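Local coordinates for protein chitinase (PDB 5GZT) that probably hydrolyses internal beta-1,4 linkages between N-acetylglucosamine units in chitin and chitodextrins, acting as an endochitinase, at residues A942-I950 / F996-Y1005. Residues are numbered along the deposited sequence; the frame is centred on the assembly and turned at random.
Sequences ASAAAPIYI and FSADSVLTAY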
ATOM      1  N   ALA B 942     -33.608 -22.661 -17.412  1.00 15.71           N
ATOM      2  CA  ALA B 942     -32.943 -22.561 -16.104  1.00 17.42           C
ATOM      3  C   ALA B 942     -31.495 -22.504 -16.353  1.00 17.25           C
ATOM      4  O   ALA B 942     -31.013 -23.241 -17.185  1.00 17.96           O
ATOM      5  CB  ALA B 942     -33.207 -23.756 -15.257  1.00 18.60           C
ATOM      6  N   SER B 943     -30.779 -21.657 -15.610  1.00 17.67           N
ATOM      7  CA  SER B 943     -29.372 -21.377 -15.819  1.00 15.12           C
ATOM      8  C   SER B 943     -28.598 -21.347 -14.495  1.00 16.72           C
ATOM      9  O   SER B 943     -29.177 -21.259 -13.395  1.00 18.87           O
ATOM     10  CB  SER B 943     -29.210 -20.067 -16.609  1.00 17.87           C
ATOM     11  OG  SER B 943     -29.734 -18.950 -15.893  1.00 17.20           O
ATOM     12  N   ALA B 944     -27.282 -21.485 -14.586  1.00 16.70           N
ATOM     13  CA  ALA B 944     -26.426 -21.690 -13.434  1.00 18.93           C
ATOM     14  C   ALA B 944     -25.580 -20.437 -13.112  1.00 18.18           C
ATOM     15  O   ALA B 944     -25.428 -19.500 -13.932  1.00 19.42           O
ATOM     16  CB  ALA B 944     -25.557 -22.942 -13.600  1.00 16.89           C
ATOM     17  N   ALA B 945     -25.024 -20.477 -11.921  1.00 21.07           N
ATOM     18  CA  ALA B 945     -24.304 -19.338 -11.296  1.00 22.03           C
ATOM     19  C   ALA B 945     -22.833 -19.259 -11.628  1.00 26.55           C
ATOM     20  O   ALA B 945     -22.278 -18.173 -11.629  1.00 24.59           O
ATOM     21  CB  ALA B 945     -24.490 -19.388  -9.782  1.00 23.79           C
ATOM     22  N   ALA B 946     -22.187 -20.395 -11.904  1.00 24.13           N
ATOM     23  CA  ALA B 946     -20.746 -20.424 -11.973  1.00 24.82           C
ATOM     24  C   ALA B 946     -20.145 -19.722 -13.175  1.00 29.61           C
ATOM     25  O   ALA B 946     -20.737 -19.703 -14.292  1.00 25.65           O
ATOM     26  CB  ALA B 946     -20.238 -21.854 -11.906  1.00 26.15           C
ATOM     27  N   PRO B 947     -18.909 -19.183 -12.990  1.00 26.91           N
ATOM     28  CA  PRO B 947     -18.358 -18.543 -14.174  1.00 27.71           C
ATOM     29  C   PRO B 947     -18.214 -19.542 -15.330  1.00 22.57           C
ATOM     30  O   PRO B 947     -18.265 -19.143 -16.464  1.00 27.09           O
ATOM     31  CB  PRO B 947     -16.979 -17.996 -13.716  1.00 28.06           C
ATOM     32  CG  PRO B 947     -17.166 -17.824 -12.210  1.00 31.47           C
ATOM     33  CD  PRO B 947     -18.227 -18.811 -11.752  1.00 27.28           C
ATOM     34  N   ILE B 948     -18.029 -20.812 -15.066  1.00 25.35           N
ATOM     35  CA  ILE B 948     -17.883 -21.765 -16.170  1.00 26.18           C
ATOM     36  C   ILE B 948     -19.171 -21.866 -17.003  1.00 21.76           C
ATOM     37  O   ILE B 948     -19.124 -21.878 -18.261  1.00 24.70           O
ATOM     38  CB  ILE B 948     -17.395 -23.147 -15.700  1.00 25.77           C
ATOM     39  CG1 ILE B 948     -16.993 -23.976 -16.923  1.00 30.02           C
ATOM     40  CG2 ILE B 948     -18.368 -23.840 -14.806  1.00 27.68           C
ATOM     41  CD1 ILE B 948     -16.321 -25.286 -16.607  1.00 33.68           C
ATOM     42  N   TYR B 949     -20.281 -21.798 -16.313  1.00 21.31           N
ATOM     43  CA  TYR B 949     -21.638 -21.741 -16.981  1.00 22.15           C
ATOM     44  C   TYR B 949     -21.728 -20.536 -17.871  1.00 22.12           C
ATOM     45  O   TYR B 949     -22.019 -20.640 -19.091  1.00 23.28           O
ATOM     46  CB  TYR B 949     -22.828 -21.797 -15.985  1.00 20.23           C
ATOM     47  CG  TYR B 949     -24.115 -21.832 -16.763  1.00 18.98           C
ATOM     48  CD1 TYR B 949     -24.665 -23.066 -17.219  1.00 20.41           C
ATOM     49  CD2 TYR B 949     -24.751 -20.697 -17.113  1.00 19.27           C
ATOM     50  CE1 TYR B 949     -25.851 -23.101 -17.981  1.00 19.09           C
ATOM     51  CE2 TYR B 949     -25.944 -20.706 -17.910  1.00 18.67           C
ATOM     52  CZ  TYR B 949     -26.472 -21.915 -18.344  1.00 19.66           C
ATOM     53  OH  TYR B 949     -27.623 -21.938 -19.073  1.00 17.76           O
ATOM     54  N   ILE B 950     -21.361 -19.393 -17.322  1.00 20.64           N
ATOM     55  CA  ILE B 950     -21.430 -18.140 -18.070  1.00 20.59           C
ATOM     56  C   ILE B 950     -20.563 -18.155 -19.366  1.00 21.91           C
ATOM     57  O   ILE B 950     -20.893 -17.609 -20.456  1.00 24.85           O
ATOM     58  CB  ILE B 950     -21.078 -16.989 -17.087  1.00 23.46           C
ATOM     59  CG1 ILE B 950     -22.207 -16.786 -16.077  1.00 24.25           C
ATOM     60  CG2 ILE B 950     -20.907 -15.695 -17.848  1.00 24.94           C
ATOM     61  CD1 ILE B 950     -21.877 -15.857 -14.944  1.00 26.70           C
ATOM     62  N   PHE B 996     -19.985 -15.887  -3.883  1.00 24.54           N
ATOM     63  CA  PHE B 996     -21.256 -15.952  -4.643  1.00 24.76           C
ATOM     64  C   PHE B 996     -22.425 -15.413  -3.908  1.00 21.50           C
ATOM     65  O   PHE B 996     -22.626 -15.681  -2.734  1.00 24.97           O
ATOM     66  CB  PHE B 996     -21.630 -17.416  -4.957  1.00 25.20           C
ATOM     67  CG  PHE B 996     -20.793 -18.019  -6.008  1.00 28.35           C
ATOM     68  CD1 PHE B 996     -21.087 -17.795  -7.353  1.00 31.98           C
ATOM     69  CD2 PHE B 996     -19.681 -18.837  -5.683  1.00 32.96           C
ATOM     70  CE1 PHE B 996     -20.274 -18.337  -8.361  1.00 35.37           C
ATOM     71  CE2 PHE B 996     -18.891 -19.396  -6.688  1.00 35.10           C
ATOM     72  CZ  PHE B 996     -19.192 -19.150  -8.029  1.00 36.52           C
ATOM     73  N   SER B 997     -23.200 -14.616  -4.607  1.00 22.53           N
ATOM     74  CA  SER B 997     -24.531 -14.285  -4.135  1.00 20.80           C
ATOM     75  C   SER B 997     -25.443 -14.087  -5.304  1.00 16.66           C
ATOM     76  O   SER B 997     -24.975 -13.915  -6.414  1.00 20.68           O
ATOM     77  CB  SER B 997     -24.467 -12.996  -3.275  1.00 18.21           C
ATOM     78  OG  SER B 997     -23.942 -11.945  -4.015  1.00 17.14           O
ATOM     79  N   ALA B 998     -26.722 -13.943  -5.033  1.00 17.11           N
ATOM     80  CA  ALA B 998     -27.670 -13.545  -6.066  1.00 17.47           C
ATOM     81  C   ALA B 998     -27.208 -12.257  -6.727  1.00 17.16           C
ATOM     82  O   ALA B 998     -27.253 -12.125  -7.939  1.00 16.23           O
ATOM     83  CB  ALA B 998     -29.055 -13.367  -5.505  1.00 18.68           C
ATOM     84  N   ASP B 999     -26.810 -11.280  -5.912  1.00 17.41           N
ATOM     85  CA  ASP B 999     -26.339  -9.977  -6.382  1.00 16.24           C
ATOM     86  C   ASP B 999     -25.187 -10.152  -7.296  1.00 16.29           C
ATOM     87  O   ASP B 999     -25.200  -9.583  -8.419  1.00 22.71           O
ATOM     88  CB  ASP B 999     -25.991  -9.055  -5.151  1.00 20.14           C
ATOM     89  CG  ASP B 999     -25.547  -7.686  -5.557  1.00 21.41           C
ATOM     90  OD1 ASP B 999     -26.239  -7.050  -6.377  1.00 23.41           O
ATOM     91  OD2 ASP B 999     -24.440  -7.281  -5.146  1.00 24.75           O
ATOM     92  N   SER B1000     -24.161 -10.908  -6.887  1.00 18.18           N
ATOM     93  CA  SER B1000     -22.973 -11.038  -7.708  1.00 18.86           C
ATOM     94  C   SER B1000     -23.283 -11.807  -8.986  1.00 18.53           C
ATOM     95  O   SER B1000     -22.827 -11.388 -10.080  1.00 20.31           O
ATOM     96  CB  SER B1000     -21.811 -11.748  -7.010  1.00 19.42           C
ATOM     97  OG  SER B1000     -22.032 -13.128  -6.832  1.00 22.02           O
ATOM     98  N   VAL B1001     -24.096 -12.843  -8.870  1.00 15.75           N
ATOM     99  CA  VAL B1001     -24.440 -13.655 -10.086  1.00 16.43           C
ATOM    100  C   VAL B1001     -25.280 -12.888 -11.105  1.00 15.53           C
ATOM    101  O   VAL B1001     -24.981 -12.793 -12.318  1.00 15.78           O
ATOM    102  CB  VAL B1001     -25.171 -14.937  -9.660  1.00 17.35           C
ATOM    103  CG1 VAL B1001     -25.621 -15.716 -10.877  1.00 17.54           C
ATOM    104  CG2 VAL B1001     -24.265 -15.794  -8.874  1.00 18.78           C
ATOM    105  N   LEU B1002     -26.316 -12.245 -10.582  1.00 17.00           N
ATOM    106  CA  LEU B1002     -27.229 -11.495 -11.462  1.00 15.99           C
ATOM    107  C   LEU B1002     -26.597 -10.236 -11.996  1.00 17.38           C
ATOM    108  O   LEU B1002     -26.872  -9.834 -13.178  1.00 14.73           O
ATOM    109  CB  LEU B1002     -28.514 -11.267 -10.754  1.00 16.12           C
ATOM    110  CG  LEU B1002     -29.232 -12.542 -10.394  1.00 15.83           C
ATOM    111  CD1 LEU B1002     -30.357 -12.243  -9.422  1.00 16.55           C
ATOM    112  CD2 LEU B1002     -29.787 -13.209 -11.628  1.00 18.97           C
ATOM    113  N   THR B1003     -25.611  -9.658 -11.258  1.00 15.63           N
ATOM    114  CA  THR B1003     -24.798  -8.631 -11.875  1.00 15.41           C
ATOM    115  C   THR B1003     -23.967  -9.140 -13.018  1.00 15.58           C
ATOM    116  O   THR B1003     -23.875  -8.456 -14.070  1.00 16.78           O
ATOM    117  CB  THR B1003     -23.897  -7.933 -10.805  1.00 17.07           C
ATOM    118  OG1 THR B1003     -24.766  -7.337  -9.858  1.00 16.76           O
ATOM    119  CG2 THR B1003     -23.007  -6.873 -11.367  1.00 20.25           C
ATOM    120  N   ALA B1004     -23.291 -10.276 -12.846  1.00 17.75           N
ATOM    121  CA  ALA B1004     -22.502 -10.829 -13.890  1.00 18.41           C
ATOM    122  C   ALA B1004     -23.350 -11.173 -15.089  1.00 18.30           C
ATOM    123  O   ALA B1004     -22.923 -10.989 -16.191  1.00 17.93           O
ATOM    124  CB  ALA B1004     -21.791 -12.075 -13.439  1.00 21.32           C
ATOM    125  N   TYR B1005     -24.560 -11.660 -14.908  1.00 18.36           N
ATOM    126  CA  TYR B1005     -25.436 -11.862 -16.113  1.00 17.65           C
ATOM    127  C   TYR B1005     -25.703 -10.541 -16.854  1.00 17.23           C
ATOM    128  O   TYR B1005     -25.670 -10.419 -18.132  1.00 17.60           O
ATOM    129  CB  TYR B1005     -26.777 -12.502 -15.720  1.00 17.27           C
ATOM    130  CG  TYR B1005     -26.780 -14.011 -15.670  1.00 17.97           C
ATOM    131  CD1 TYR B1005     -25.993 -14.719 -14.763  1.00 18.39           C
ATOM    132  CD2 TYR B1005     -27.635 -14.739 -16.485  1.00 17.63           C
ATOM    133  CE1 TYR B1005     -25.996 -16.120 -14.721  1.00 18.42           C
ATOM    134  CE2 TYR B1005     -27.646 -16.139 -16.444  1.00 17.52           C
ATOM    135  CZ  TYR B1005     -26.855 -16.820 -15.595  1.00 17.12           C
ATOM    136  OH  TYR B1005     -26.967 -18.193 -15.577  1.00 19.27           O
TER
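Tyr1005 reaches from helix 998-1007 to Ser943 and Ala944, joining the helix that precedes barrel strand 1015-1020 to the connection between barrel strand 938-943 and helix 947-952 in the second family 18 TIM barrel. Its hydroxyl serves both ways: OH donates to Ala944 O at 2.6 Å and accepts from Ser943 OG at 2.9 Å. The carbonyl oxygen lies at the ring's edge, in its plane, while the hydroxyl sits 28° off the carbonyl plane. Serine suits its place as a short side chain whose hydroxyl can donate to the buried phenol oxygen; chi1 of 62° sets OG between the backbone N and the carbonyl carbon, facing it. A phenylalanine in place of Tyr1005 would probably leave Ala944 O and Ser943 OG without this shared polar partner. Beside the ring, Ile950 lays CG1 obliquely against CE1 of Tyr1005, and its CD1 ends on the methyl of Ala1004. The small Ala945 is consistent with a close approach here, its CB 3.7 Å from Val1001 CG2. Just before the helix, Phe996 presents its edge to Pro947, a compact apolar partner, while its ring also meets that of Tyr972. A capping box begins helix 998-1007, where Ser1000 N donates to Ser997 OG at 3.1 Å and Ser997 N returns a bond to Ser1000 OG.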